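Local structure of putative LacI-family transcriptional regulator (Bacteroides fragilis, 3GBV) at residues 21-26 with 230-235; 251-256 with 282-287; 14-19 with 74-79; 113-118 with 155-160. The protein probably regulates transcription as a LacI-family protein, its two-lobed periplasmic-binding-protein-like domain presumably sensing a small-molecule effector. All blocks are in the same frame, centred on the assembly; numbering follows the deposited sequence.

Contact 1: residues 21-26 with 230-235. With EDO (1,2-ethanediol), chain D.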
loop_
_atom_site.group_PDB
_atom_site.type_symbol
_atom_site.label_atom_id
_atom_site.label_comp_id
_atom_site.label_asym_id
_atom_site.label_seq_id
_atom_site.Cartn_x
_atom_site.Cartn_y
_atom_site.Cartn_z
ATOM N N GLY A 21 -8.833 5.010 -19.489
ATOM C CA GLY A 21 -8.203 3.799 -18.986
ATOM C C GLY A 21 -6.707 3.987 -18.770
ATOM O O GLY A 21 -6.048 3.154 -18.143
ATOM N N GLU A 22 -6.153 5.074 -19.300
ATOM C CA GLU A 22 -4.730 5.330 -19.112
ATOM C C GLU A 22 -4.552 5.948 -17.728
ATOM O O GLU A 22 -5.532 6.169 -17.018
ATOM C CB GLU A 22 -4.177 6.243 -20.216
ATOM C CG GLU A 22 -4.027 5.520 -21.555
ATOM C CD GLU A 22 -3.324 6.346 -22.625
ATOM O OE1 GLU A 22 -3.824 7.440 -22.971
ATOM O OE2 GLU A 22 -2.274 5.895 -23.131
ATOM N N TYR A 23 -3.312 6.223 -17.349
ATOM C CA TYR A 23 -3.034 6.764 -16.031
ATOM C C TYR A 23 -3.898 7.925 -15.545
ATOM O O TYR A 23 -4.409 7.894 -14.435
ATOM C CB TYR A 23 -1.571 7.187 -15.921
ATOM C CG TYR A 23 -1.245 7.710 -14.542
ATOM C CD1 TYR A 23 -1.080 6.836 -13.467
ATOM C CD2 TYR A 23 -1.169 9.082 -14.298
ATOM C CE1 TYR A 23 -0.855 7.317 -12.177
ATOM C CE2 TYR A 23 -0.945 9.573 -13.016
ATOM C CZ TYR A 23 -0.790 8.689 -11.961
ATOM O OH TYR A 23 -0.592 9.186 -10.698
ATOM N N TRP A 24 -4.062 8.938 -16.380
ATOM C CA TRP A 24 -4.803 10.129 -15.992
ATOM C C TRP A 24 -6.290 9.978 -15.706
ATOM O O TRP A 24 -6.887 10.828 -15.031
ATOM C CB TRP A 24 -4.559 11.224 -17.032
ATOM C CG TRP A 24 -3.096 11.403 -17.285
ATOM C CD1 TRP A 24 -2.382 10.947 -18.363
ATOM C CD2 TRP A 24 -2.147 11.987 -16.396
ATOM N NE1 TRP A 24 -1.040 11.209 -18.190
ATOM C CE2 TRP A 24 -0.867 11.851 -16.982
ATOM C CE3 TRP A 24 -2.244 12.614 -15.144
ATOM C CZ2 TRP A 24 0.300 12.313 -16.374
ATOM C CZ3 TRP A 24 -1.085 13.075 -14.531
ATOM C CH2 TRP A 24 0.171 12.922 -15.150
ATOM N N THR A 25 -6.894 8.906 -16.200
ATOM C CA THR A 25 -8.315 8.696 -15.947
ATOM C C THR A 25 -8.608 8.650 -14.434
ATOM O O THR A 25 -9.633 9.142 -13.970
ATOM C CB THR A 25 -8.788 7.401 -16.621
ATOM O OG1 THR A 25 -8.644 7.538 -18.040
ATOM C CG2 THR A 25 -10.242 7.122 -16.295
ATOM N N ASP A 26 -7.692 8.072 -13.666
ATOM C CA ASP A 26 -7.875 7.984 -12.225
ATOM C C ASP A 26 -7.695 9.345 -11.541
ATOM O O ASP A 26 -8.446 9.695 -10.627
ATOM C CB ASP A 26 -6.917 6.957 -11.639
ATOM C CG ASP A 26 -7.349 5.533 -11.935
ATOM O OD1 ASP A 26 -8.539 5.225 -11.708
ATOM O OD2 ASP A 26 -6.503 4.723 -12.383
ATOM N N GLY A 230 6.629 -2.897 -13.111
ATOM C CA GLY A 230 6.069 -1.722 -13.739
ATOM C C GLY A 230 5.435 -0.770 -12.759
ATOM O O GLY A 230 5.472 -0.985 -11.549
ATOM N N TYR A 231 4.845 0.290 -13.300
ATOM C CA TYR A 231 4.191 1.299 -12.492
ATOM C C TYR A 231 2.709 1.478 -12.808
ATOM O O TYR A 231 2.269 1.312 -13.950
ATOM C CB TYR A 231 4.900 2.643 -12.674
ATOM C CG TYR A 231 6.121 2.831 -11.805
ATOM C CD1 TYR A 231 6.081 3.653 -10.676
ATOM C CD2 TYR A 231 7.324 2.218 -12.124
ATOM C CE1 TYR A 231 7.223 3.857 -9.895
ATOM C CE2 TYR A 231 8.458 2.415 -11.359
ATOM C CZ TYR A 231 8.411 3.236 -10.249
ATOM O OH TYR A 231 9.575 3.444 -9.524
ATOM N N ASP A 232 1.951 1.799 -11.764
ATOM C CA ASP A 232 0.538 2.095 -11.869
ATOM C C ASP A 232 -0.432 0.979 -12.192
ATOM O O ASP A 232 -0.123 0.021 -12.914
ATOM C CB ASP A 232 0.370 3.267 -12.829
ATOM C CG ASP A 232 1.259 4.440 -12.443
ATOM O OD1 ASP A 232 1.185 4.900 -11.281
ATOM O OD2 ASP A 232 2.040 4.894 -13.293
ATOM N N LEU A 233 -1.622 1.127 -11.629
ATOM C CA LEU A 233 -2.680 0.153 -11.757
ATOM C C LEU A 233 -3.618 0.284 -12.945
ATOM O O LEU A 233 -4.827 0.189 -12.784
ATOM C CB LEU A 233 -3.479 0.135 -10.451
ATOM C CG LEU A 233 -2.925 -0.715 -9.292
ATOM C CD1 LEU A 233 -1.432 -0.883 -9.402
ATOM C CD2 LEU A 233 -3.286 -0.081 -7.974
ATOM N N LEU A 234 -3.077 0.514 -14.138
ATOM C CA LEU A 234 -3.929 0.569 -15.322
ATOM C C LEU A 234 -4.504 -0.840 -15.430
ATOM O O LEU A 234 -3.867 -1.807 -15.004
ATOM C CB LEU A 234 -3.114 0.864 -16.578
ATOM C CG LEU A 234 -2.834 2.316 -16.949
ATOM C CD1 LEU A 234 -1.986 2.963 -15.867
ATOM C CD2 LEU A 234 -2.125 2.359 -18.304
ATOM N N GLU A 235 -5.689 -0.968 -16.009
ATOM C CA GLU A 235 -6.315 -2.276 -16.127
ATOM C C GLU A 235 -5.454 -3.270 -16.906
ATOM O O GLU A 235 -5.376 -4.440 -16.551
ATOM C CB GLU A 235 -7.689 -2.150 -16.783
ATOM C CG GLU A 235 -8.633 -3.253 -16.356
ATOM C CD GLU A 235 -9.945 -3.250 -17.114
ATOM O OE1 GLU A 235 -10.581 -2.175 -17.213
ATOM O OE2 GLU A 235 -10.340 -4.334 -17.601
HETATM C C1 EDO D . 4.005 7.385 -12.877
HETATM O O1 EDO D . 4.301 6.402 -13.869
HETATM C C2 EDO D . 3.691 8.730 -13.530
HETATM O O2 EDO D . 2.417 8.677 -14.166
#
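L234 and D232 reach from one lobe toward the start of helix 23-37 in the other, making two small contacts of different character. The first is van der Waals packing of an apolar side chain on backbone. The isobutyl group of L234 fits against 21-23: its CG is 3.5 Å from G21 O, CD2 stands 4.0 Å from E22 CA, and CD1 makes an apolar pair with Y23 CB at 4.2 Å. The second pairs the aromatic ring of Y23 with a carboxylate. Y23 CG is anti to the backbone N (chi1 -178°), which carries the ring out past L234 until CE1 lies 3.3 Å from D232 OD1, with the ring and carboxylate planes 49° apart.

Polar bonds serve the two sides separately. G21 N donates to T25 OG1 at 2.9 Å, tying the turn to the new helix, while E22 OE1 accepts from L19 N. An ethanediol, probably from the crystallisation liquor, links the two sides: its O1 donates to D232 OD2 at 2.8 Å, and its O2 sits over a face of the Y23 ring, 3.5 Å above the plane. It lies in the interlobe cleft, where relatives bind their effectors, a position consistent with an effector site.

Contact 2: residues 251-256 with 282-287. With EDO (1,2-ethanediol), chain F.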
loop_
_atom_site.group_PDB
_atom_site.type_symbol
_atom_site.label_atom_id
_atom_site.label_comp_id
_atom_site.label_asym_id
_atom_site.label_seq_id
_atom_site.Cartn_x
_atom_site.Cartn_y
_atom_site.Cartn_z
ATOM N N ALA A 251 2.348 1.457 -7.214
ATOM C CA ALA A 251 1.256 2.414 -7.325
ATOM C C ALA A 251 1.564 3.699 -6.569
ATOM O O ALA A 251 2.414 3.719 -5.679
ATOM C CB ALA A 251 -0.029 1.792 -6.802
ATOM N N GLN A 252 0.860 4.770 -6.916
ATOM C CA GLN A 252 1.083 6.061 -6.264
ATOM C C GLN A 252 -0.219 6.787 -5.910
ATOM O O GLN A 252 -0.207 7.980 -5.603
ATOM C CB GLN A 252 1.927 6.946 -7.175
ATOM C CG GLN A 252 1.271 7.178 -8.515
ATOM C CD GLN A 252 2.124 7.992 -9.443
ATOM O OE1 GLN A 252 2.324 7.615 -10.585
ATOM N NE2 GLN A 252 2.626 9.120 -8.963
ATOM N N GLN A 253 -1.330 6.061 -5.947
ATOM C CA GLN A 253 -2.640 6.627 -5.638
ATOM C C GLN A 253 -2.978 7.886 -6.444
ATOM O O GLN A 253 -3.021 9.000 -5.904
ATOM C CB GLN A 253 -2.734 6.924 -4.139
ATOM C CG GLN A 253 -2.808 5.674 -3.279
ATOM C CD GLN A 253 -2.705 5.976 -1.806
ATOM O OE1 GLN A 253 -3.361 6.885 -1.294
ATOM N NE2 GLN A 253 -1.888 5.204 -1.108
ATOM N N PRO A 254 -3.209 7.721 -7.758
ATOM C CA PRO A 254 -3.548 8.852 -8.631
ATOM C C PRO A 254 -4.869 9.505 -8.231
ATOM O O PRO A 254 -5.009 10.734 -8.309
ATOM C CB PRO A 254 -3.601 8.217 -10.019
ATOM C CG PRO A 254 -3.944 6.763 -9.732
ATOM C CD PRO A 254 -3.097 6.468 -8.528
ATOM N N GLU A 255 -5.835 8.695 -7.797
ATOM C CA GLU A 255 -7.135 9.234 -7.381
ATOM C C GLU A 255 -6.938 10.310 -6.309
ATOM O O GLU A 255 -7.458 11.418 -6.428
ATOM C CB GLU A 255 -8.049 8.130 -6.811
ATOM C CG GLU A 255 -8.255 6.901 -7.703
ATOM C CD GLU A 255 -7.092 5.894 -7.648
ATOM O OE1 GLU A 255 -6.142 6.096 -6.853
ATOM O OE2 GLU A 255 -7.136 4.894 -8.404
ATOM N N LEU A 256 -6.182 9.969 -5.264
ATOM C CA LEU A 256 -5.909 10.885 -4.160
ATOM C C LEU A 256 -5.100 12.111 -4.589
ATOM O O LEU A 256 -5.277 13.201 -4.035
ATOM C CB LEU A 256 -5.169 10.156 -3.036
ATOM C CG LEU A 256 -4.938 10.907 -1.717
ATOM C CD1 LEU A 256 -6.273 11.372 -1.141
ATOM C CD2 LEU A 256 -4.226 9.982 -0.730
ATOM N N PRO A 282 2.682 7.794 -1.419
ATOM C CA PRO A 282 3.313 6.516 -1.071
ATOM C C PRO A 282 3.842 5.721 -2.260
ATOM O O PRO A 282 3.429 5.932 -3.403
ATOM C CB PRO A 282 2.201 5.774 -0.332
ATOM C CG PRO A 282 0.972 6.274 -1.000
ATOM C CD PRO A 282 1.234 7.757 -1.151
ATOM N N ILE A 283 4.778 4.819 -1.968
ATOM C CA ILE A 283 5.390 3.942 -2.964
ATOM C C ILE A 283 4.840 2.542 -2.648
ATOM O O ILE A 283 5.495 1.728 -1.994
ATOM C CB ILE A 283 6.936 4.005 -2.818
ATOM C CG1 ILE A 283 7.405 5.443 -3.104
ATOM C CG2 ILE A 283 7.615 3.008 -3.742
ATOM C CD1 ILE A 283 8.797 5.741 -2.598
ATOM N N ASP A 284 3.614 2.285 -3.099
ATOM C CA ASP A 284 2.948 1.014 -2.836
ATOM C C ASP A 284 3.360 -0.140 -3.744
ATOM O O ASP A 284 3.394 -0.008 -4.971
ATOM C CB ASP A 284 1.424 1.179 -2.915
ATOM C CG ASP A 284 0.881 2.151 -1.873
ATOM O OD1 ASP A 284 1.433 2.189 -0.753
ATOM O OD2 ASP A 284 -0.108 2.864 -2.174
ATOM N N LEU A 285 3.668 -1.277 -3.128
ATOM C CA LEU A 285 4.044 -2.460 -3.881
ATOM C C LEU A 285 2.872 -3.431 -4.004
ATOM O O LEU A 285 2.273 -3.845 -3.006
ATOM C CB LEU A 285 5.209 -3.179 -3.220
ATOM C CG LEU A 285 5.608 -4.351 -4.102
ATOM C CD1 LEU A 285 6.621 -3.869 -5.144
ATOM C CD2 LEU A 285 6.157 -5.461 -3.245
ATOM N N LEU A 286 2.542 -3.794 -5.233
ATOM C CA LEU A 286 1.448 -4.719 -5.447
ATOM C C LEU A 286 1.889 -5.970 -6.182
ATOM O O LEU A 286 2.772 -5.932 -7.048
ATOM C CB LEU A 286 0.310 -4.009 -6.182
ATOM C CG LEU A 286 -0.257 -2.963 -5.212
ATOM C CD1 LEU A 286 -0.664 -1.711 -5.941
ATOM C CD2 LEU A 286 -1.411 -3.566 -4.439
ATOM N N THR A 287 1.300 -7.092 -5.789
ATOM C CA THR A 287 1.598 -8.374 -6.416
ATOM C C THR A 287 0.260 -9.020 -6.737
ATOM O O THR A 287 -0.791 -8.518 -6.351
ATOM C CB THR A 287 2.379 -9.317 -5.473
ATOM O OG1 THR A 287 1.511 -9.796 -4.440
ATOM C CG2 THR A 287 3.535 -8.594 -4.838
HETATM C C1 EDO F . 1.150 -1.649 -0.418
HETATM O O1 EDO F . 1.281 -3.094 -0.448
HETATM C C2 EDO F . 2.299 -0.989 0.383
HETATM O O2 EDO F . 3.519 -1.022 -0.357
#
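The amide of Q253 and the carboxylate of D284 lie nearly in one plane, 12° apart, and are joined by a straight hydrogen bond: Q253 NE2 donates to D284 OD2 over 3.1 Å at 169°, within the amide plane and onto the syn lone pair of the acid. P282 CG stands above that amide plane, 3.1 Å from Q253 NE2. The amide is thus bonded within its plane and packed from one side, which should restrict its rotation. D284 OD2 has a second partner in Y294 OH, and two hydrogen bonds on one oxygen would probably help to stabilise the charged acid.

Main-chain bonds bring the side chains together. A251 and D284 form an antiparallel hydrogen-bonded pair: A251 N donates to D284 O at 2.9 Å, and D284 N returns to A251 O at 3.2 Å. A251 CB then packs on L286 CD1 at 3.7 Å. On the far edge of 284-286, L285 N and L285 O both bind an ethanediol, which is also hydrogen-bonded to L285 O of the second subunit.

Within this chain, strand 284-286 is the outermost of its sheet, antiparallel to strand 246-251. I283 and L285 pack on helix 117-131, L285 meets its counterpart in the second subunit, and P254 opens helix 254-270 against helix 23-37.

Contact 3: residues 14-19 with 74-79. With EDO (1,2-ethanediol), chain C.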
loop_
_atom_site.group_PDB
_atom_site.type_symbol
_atom_site.label_atom_id
_atom_site.label_comp_id
_atom_site.label_asym_id
_atom_site.label_seq_id
_atom_site.Cartn_x
_atom_site.Cartn_y
_atom_site.Cartn_z
ATOM N N LEU A 14 -4.791 21.125 -16.109
ATOM C CA LEU A 14 -4.135 20.835 -17.380
ATOM C C LEU A 14 -3.393 19.504 -17.317
ATOM O O LEU A 14 -2.396 19.363 -16.606
ATOM C CB LEU A 14 -3.178 21.978 -17.725
ATOM C CG LEU A 14 -2.595 22.041 -19.137
ATOM C CD1 LEU A 14 -3.725 22.118 -20.159
ATOM C CD2 LEU A 14 -1.668 23.260 -19.251
ATOM N N LEU A 15 -3.901 18.525 -18.059
ATOM C CA LEU A 15 -3.318 17.192 -18.084
ATOM C C LEU A 15 -3.022 16.757 -19.516
ATOM O O LEU A 15 -3.609 17.276 -20.469
ATOM C CB LEU A 15 -4.292 16.189 -17.457
ATOM C CG LEU A 15 -4.847 16.476 -16.062
ATOM C CD1 LEU A 15 -5.992 15.516 -15.774
ATOM C CD2 LEU A 15 -3.750 16.336 -15.028
ATOM N N PRO A 16 -2.096 15.802 -19.687
ATOM C CA PRO A 16 -1.734 15.298 -21.017
ATOM C C PRO A 16 -2.902 14.562 -21.673
ATOM O O PRO A 16 -3.606 13.795 -21.011
ATOM C CB PRO A 16 -0.579 14.338 -20.723
ATOM C CG PRO A 16 0.027 14.882 -19.467
ATOM C CD PRO A 16 -1.193 15.255 -18.657
ATOM N N LYS A 17 -3.113 14.794 -22.967
ATOM C CA LYS A 17 -4.179 14.097 -23.683
ATOM C C LYS A 17 -3.917 12.611 -23.480
ATOM O O LYS A 17 -2.767 12.185 -23.385
ATOM C CB LYS A 17 -4.146 14.425 -25.184
ATOM C CG LYS A 17 -4.662 15.817 -25.557
ATOM C CD LYS A 17 -4.403 16.123 -27.035
ATOM C CE LYS A 17 -4.872 17.525 -27.429
ATOM N NZ LYS A 17 -4.334 17.938 -28.767
ATOM N N HIS A 18 -4.985 11.823 -23.411
ATOM C CA HIS A 18 -4.855 10.388 -23.202
ATOM C C HIS A 18 -6.150 9.664 -23.565
ATOM O O HIS A 18 -7.158 10.298 -23.874
ATOM C CB HIS A 18 -4.516 10.113 -21.735
ATOM C CG HIS A 18 -5.592 10.528 -20.778
ATOM N ND1 HIS A 18 -5.805 11.841 -20.418
ATOM C CD2 HIS A 18 -6.544 9.806 -20.140
ATOM C CE1 HIS A 18 -6.842 11.911 -19.603
ATOM N NE2 HIS A 18 -7.310 10.689 -19.419
ATOM N N LEU A 19 -6.114 8.333 -23.525
ATOM C CA LEU A 19 -7.291 7.518 -23.823
ATOM C C LEU A 19 -7.863 7.041 -22.497
ATOM O O LEU A 19 -7.114 6.821 -21.545
ATOM C CB LEU A 19 -6.906 6.294 -24.657
ATOM C CG LEU A 19 -6.132 6.505 -25.959
ATOM C CD1 LEU A 19 -5.761 5.152 -26.559
ATOM C CD2 LEU A 19 -6.971 7.310 -26.926
HETATM N N MSE A 74 -4.053 23.302 -11.455
HETATM C CA MSE A 74 -3.308 22.115 -11.054
HETATM C C MSE A 74 -2.770 21.716 -12.426
HETATM O O MSE A 74 -3.474 21.851 -13.440
HETATM C CB MSE A 74 -4.217 21.044 -10.437
HETATM C CG MSE A 74 -5.297 20.483 -11.349
HETATM SE SE MSE A 74 -4.764 18.724 -12.078
HETATM C CE MSE A 74 -4.075 19.217 -13.868
ATOM N N PHE A 75 -1.524 21.268 -12.483
ATOM C CA PHE A 75 -0.930 20.950 -13.768
ATOM C C PHE A 75 0.077 19.816 -13.697
ATOM O O PHE A 75 0.936 19.793 -12.821
ATOM C CB PHE A 75 -0.285 22.236 -14.306
ATOM C CG PHE A 75 0.678 22.035 -15.447
ATOM C CD1 PHE A 75 0.308 21.330 -16.594
ATOM C CD2 PHE A 75 1.952 22.599 -15.390
ATOM C CE1 PHE A 75 1.198 21.197 -17.671
ATOM C CE2 PHE A 75 2.844 22.475 -16.455
ATOM C CZ PHE A 75 2.466 21.771 -17.601
ATOM N N ALA A 76 -0.051 18.868 -14.619
ATOM C CA ALA A 76 0.853 17.726 -14.698
ATOM C C ALA A 76 1.823 17.993 -15.841
ATOM O O ALA A 76 1.446 17.916 -17.007
ATOM C CB ALA A 76 0.074 16.459 -14.973
ATOM N N PRO A 77 3.084 18.316 -15.519
ATOM C CA PRO A 77 4.134 18.605 -16.512
ATOM C C PRO A 77 4.687 17.363 -17.214
ATOM O O PRO A 77 4.860 16.321 -16.595
ATOM C CB PRO A 77 5.231 19.289 -15.686
ATOM C CG PRO A 77 4.553 19.663 -14.379
ATOM C CD PRO A 77 3.577 18.559 -14.156
ATOM N N THR A 78 4.966 17.481 -18.504
ATOM C CA THR A 78 5.539 16.372 -19.256
ATOM C C THR A 78 6.915 16.856 -19.722
ATOM O O THR A 78 7.942 16.402 -19.210
ATOM C CB THR A 78 4.652 15.987 -20.473
ATOM O OG1 THR A 78 3.357 15.577 -20.013
ATOM C CG2 THR A 78 5.279 14.842 -21.253
ATOM N N VAL A 79 6.927 17.781 -20.681
ATOM C CA VAL A 79 8.163 18.364 -21.197
ATOM C C VAL A 79 8.307 19.714 -20.492
ATOM O O VAL A 79 7.704 20.706 -20.901
ATOM C CB VAL A 79 8.090 18.603 -22.737
ATOM C CG1 VAL A 79 9.304 19.380 -23.206
ATOM C CG2 VAL A 79 8.000 17.269 -23.478
HETATM C C1 EDO C . 4.075 20.474 -20.536
HETATM O O1 EDO C . 5.208 20.138 -19.729
HETATM C C2 EDO C . 4.426 20.298 -22.016
HETATM O O2 EDO C . 4.829 18.943 -22.264
#
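L14 and F75 share the same first torsion, CG anti to the backbone N (chi1 -168° and 165°), and as parallel neighbours on the same side of the sheet their side chains run side by side. L14 CB touches F75 CD1 at 3.7 Å. The ring turns its edge to the main chain, with L14 O lying close to the ring plane, 3.3 Å from F75 CD1, while P77 N stands over one ring face.

The strands themselves pair in parallel. L14 N donates to M74 O (3.1 Å), and L14 O accepts from A76 N (3.1 Å); L14 thus bonds the residues flanking F75. F75 CA adds a weaker C-H contact to L14 O. Just past strand 72-75, A76 CB is packed by L15 CD2 at 3.8 Å and by P16 CD at 4.1 Å. P16 CG lies 3.4 Å from T78 OG1, a hydroxyl that is itself hydrogen-bonded to Y50.

Farther on, T78 N and V79 N each donate to an ethanediol, probably from the crystallisation liquor, which also bonds P52 O. The chemistry thus divides a buried apolar seam, where L14 pairs its N and O with the facing segment while L15 and F75 bond the strands on their other sides, from loop amides that here hold the diol.

Contact 4: residues 113-118 with 155-160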
loop_
_atom_site.group_PDB
_atom_site.type_symbol
_atom_site.label_atom_id
_atom_site.label_comp_id
_atom_site.label_asym_id
_atom_site.label_seq_id
_atom_site.Cartn_x
_atom_site.Cartn_y
_atom_site.Cartn_z
ATOM N N PHE A 113 2.117 17.158 -5.574
ATOM C CA PHE A 113 1.584 15.859 -5.191
ATOM C C PHE A 113 2.152 14.862 -6.179
ATOM O O PHE A 113 1.909 14.957 -7.392
ATOM C CB PHE A 113 0.053 15.845 -5.266
ATOM C CG PHE A 113 -0.612 16.670 -4.205
ATOM C CD1 PHE A 113 -0.837 16.145 -2.942
ATOM C CD2 PHE A 113 -0.985 17.988 -4.460
ATOM C CE1 PHE A 113 -1.416 16.918 -1.944
ATOM C CE2 PHE A 113 -1.564 18.769 -3.468
ATOM C CZ PHE A 113 -1.779 18.232 -2.208
ATOM N N GLY A 114 2.916 13.916 -5.647
ATOM C CA GLY A 114 3.534 12.895 -6.467
ATOM C C GLY A 114 4.541 12.128 -5.633
ATOM O O GLY A 114 4.746 12.426 -4.451
ATOM N N GLN A 115 5.179 11.135 -6.232
ATOM C CA GLN A 115 6.155 10.365 -5.495
ATOM C C GLN A 115 7.488 11.072 -5.441
ATOM O O GLN A 115 7.770 11.982 -6.224
ATOM C CB GLN A 115 6.396 8.996 -6.137
ATOM C CG GLN A 115 5.217 8.055 -6.163
ATOM C CD GLN A 115 5.623 6.659 -6.582
ATOM O OE1 GLN A 115 6.452 6.480 -7.477
ATOM N NE2 GLN A 115 5.034 5.659 -5.946
ATOM N N ASN A 116 8.291 10.661 -4.473
ATOM C CA ASN A 116 9.634 11.161 -4.359
ATOM C C ASN A 116 10.286 10.235 -5.406
ATOM O O ASN A 116 10.617 9.073 -5.115
ATOM C CB ASN A 116 10.189 10.873 -2.970
ATOM C CG ASN A 116 11.665 11.175 -2.876
ATOM O OD1 ASN A 116 12.457 10.705 -3.695
ATOM N ND2 ASN A 116 12.045 11.963 -1.879
ATOM N N SER A 117 10.417 10.750 -6.626
ATOM C CA SER A 117 10.954 9.999 -7.749
ATOM C C SER A 117 12.271 9.279 -7.472
ATOM O O SER A 117 12.450 8.123 -7.868
ATOM C CB SER A 117 11.111 10.924 -8.954
ATOM O OG SER A 117 11.929 12.037 -8.632
ATOM N N HIS A 118 13.184 9.955 -6.783
ATOM C CA HIS A 118 14.473 9.365 -6.467
ATOM C C HIS A 118 14.304 8.111 -5.613
ATOM O O HIS A 118 14.848 7.057 -5.935
ATOM C CB HIS A 118 15.362 10.383 -5.742
ATOM C CG HIS A 118 16.787 9.943 -5.598
ATOM N ND1 HIS A 118 17.357 9.649 -4.376
ATOM C CD2 HIS A 118 17.752 9.723 -6.523
ATOM C CE1 HIS A 118 18.609 9.267 -4.556
ATOM N NE2 HIS A 118 18.875 9.303 -5.850
ATOM N N GLU A 155 12.599 10.284 -15.276
ATOM C CA GLU A 155 14.045 10.449 -15.358
ATOM C C GLU A 155 14.673 10.302 -13.978
ATOM O O GLU A 155 15.638 9.567 -13.785
ATOM C CB GLU A 155 14.386 11.833 -15.914
ATOM C CG GLU A 155 15.872 12.066 -16.154
ATOM C CD GLU A 155 16.270 13.534 -16.013
ATOM O OE1 GLU A 155 15.524 14.403 -16.517
ATOM O OE2 GLU A 155 17.330 13.816 -15.404
ATOM N N SER A 156 14.106 11.010 -13.015
ATOM C CA SER A 156 14.594 10.990 -11.653
ATOM C C SER A 156 14.517 9.581 -11.039
ATOM O O SER A 156 15.432 9.152 -10.321
ATOM C CB SER A 156 13.777 11.988 -10.838
ATOM O OG SER A 156 14.548 12.551 -9.808
ATOM N N ARG A 157 13.423 8.870 -11.311
ATOM C CA ARG A 157 13.253 7.509 -10.802
ATOM C C ARG A 157 14.424 6.669 -11.278
ATOM O O ARG A 157 14.962 5.851 -10.534
ATOM C CB ARG A 157 11.952 6.874 -11.327
ATOM C CG ARG A 157 10.696 7.254 -10.563
ATOM C CD ARG A 157 9.449 6.745 -11.277
ATOM N NE ARG A 157 8.218 7.176 -10.615
ATOM C CZ ARG A 157 7.005 7.005 -11.129
ATOM N NH1 ARG A 157 6.873 6.418 -12.312
ATOM N NH2 ARG A 157 5.931 7.404 -10.458
ATOM N N GLU A 158 14.814 6.891 -12.527
ATOM C CA GLU A 158 15.910 6.155 -13.131
ATOM C C GLU A 158 17.228 6.432 -12.412
ATOM O O GLU A 158 18.054 5.537 -12.238
ATOM C CB GLU A 158 16.024 6.513 -14.617
ATOM C CG GLU A 158 16.742 5.453 -15.409
ATOM C CD GLU A 158 16.780 5.753 -16.890
ATOM O OE1 GLU A 158 15.702 5.914 -17.505
ATOM O OE2 GLU A 158 17.900 5.821 -17.439
ATOM N N ILE A 159 17.419 7.675 -11.988
ATOM C CA ILE A 159 18.632 8.050 -11.270
ATOM C C ILE A 159 18.723 7.336 -9.915
ATOM O O ILE A 159 19.802 6.903 -9.498
ATOM C CB ILE A 159 18.691 9.588 -11.055
ATOM C CG1 ILE A 159 18.929 10.285 -12.398
ATOM C CG2 ILE A 159 19.807 9.949 -10.088
ATOM C CD1 ILE A 159 18.872 11.802 -12.315
ATOM N N GLY A 160 17.592 7.216 -9.228
ATOM C CA GLY A 160 17.592 6.546 -7.938
ATOM C C GLY A 160 17.820 5.061 -8.136
ATOM O O GLY A 160 18.427 4.377 -7.304
#
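The first turn of helix 117-131 runs so close to helix 152-168 that S117 and R157 have CA atoms 4.6 Å apart, and H118 and G160 only 4.5 Å. Two C-H...O contacts carry this approach: R157 CA lies 3.1 Å from S117 O, and G160 CA 3.4 Å from H118 O at a nearly straight 171°. Such closeness is possible because G160 has no side chain between its CA and the carbonyl of H118.

Around this seam small side chains meet, S117 and S156 facing each other closely, and H118 reaches over. H118 has CG anti to the backbone N (chi1 -170°), which brings the imidazole across helix 152-168: H118 CD2 reaches G160 CA at 3.5 Å, and I159 CG2 meets the ring at its edge.

At the buried end, R157 starts beside S117, its CG near S117 O, and extends to end beside Q115. R157 NH2 gives Q115 OE1 a weak bond (3.2 Å, 122°), amide and guanidinium being turned steeply against each other. Each has a stronger partner, S120 for Q115 OE1 and Q153 for R157 NE. The weak bond is therefore one strand of a wider polar web in which the guanidinium is fixed mainly by its neighbours, close to a bound ethanediol in the cleft, while the helices meet through backbone and small side chains.

In the fold
Contact 3 opens first, at 14-19, and closes at 74-79, pairing neighbouring strands of the N-terminal lobe. Contact 1 has meanwhile opened at 21-26, so the two loops cross; it closes only at 230-235, across the cleft in the other lobe. Nested inside that long loop is contact 4, where the chain leaves the first lobe after 113-114 and meets helix 152-168. Contact 2 follows in series, joining the two later interlobe crossings, 251-256 and 282-287. Contacts 1 and 2 meet through Y23 and P254, contacts 1 and 3 through W24, and Q115 of contact 4 touches P282 of contact 2. Contacts 2 and 3 remain apart, their nearest atoms about 9 Å distant.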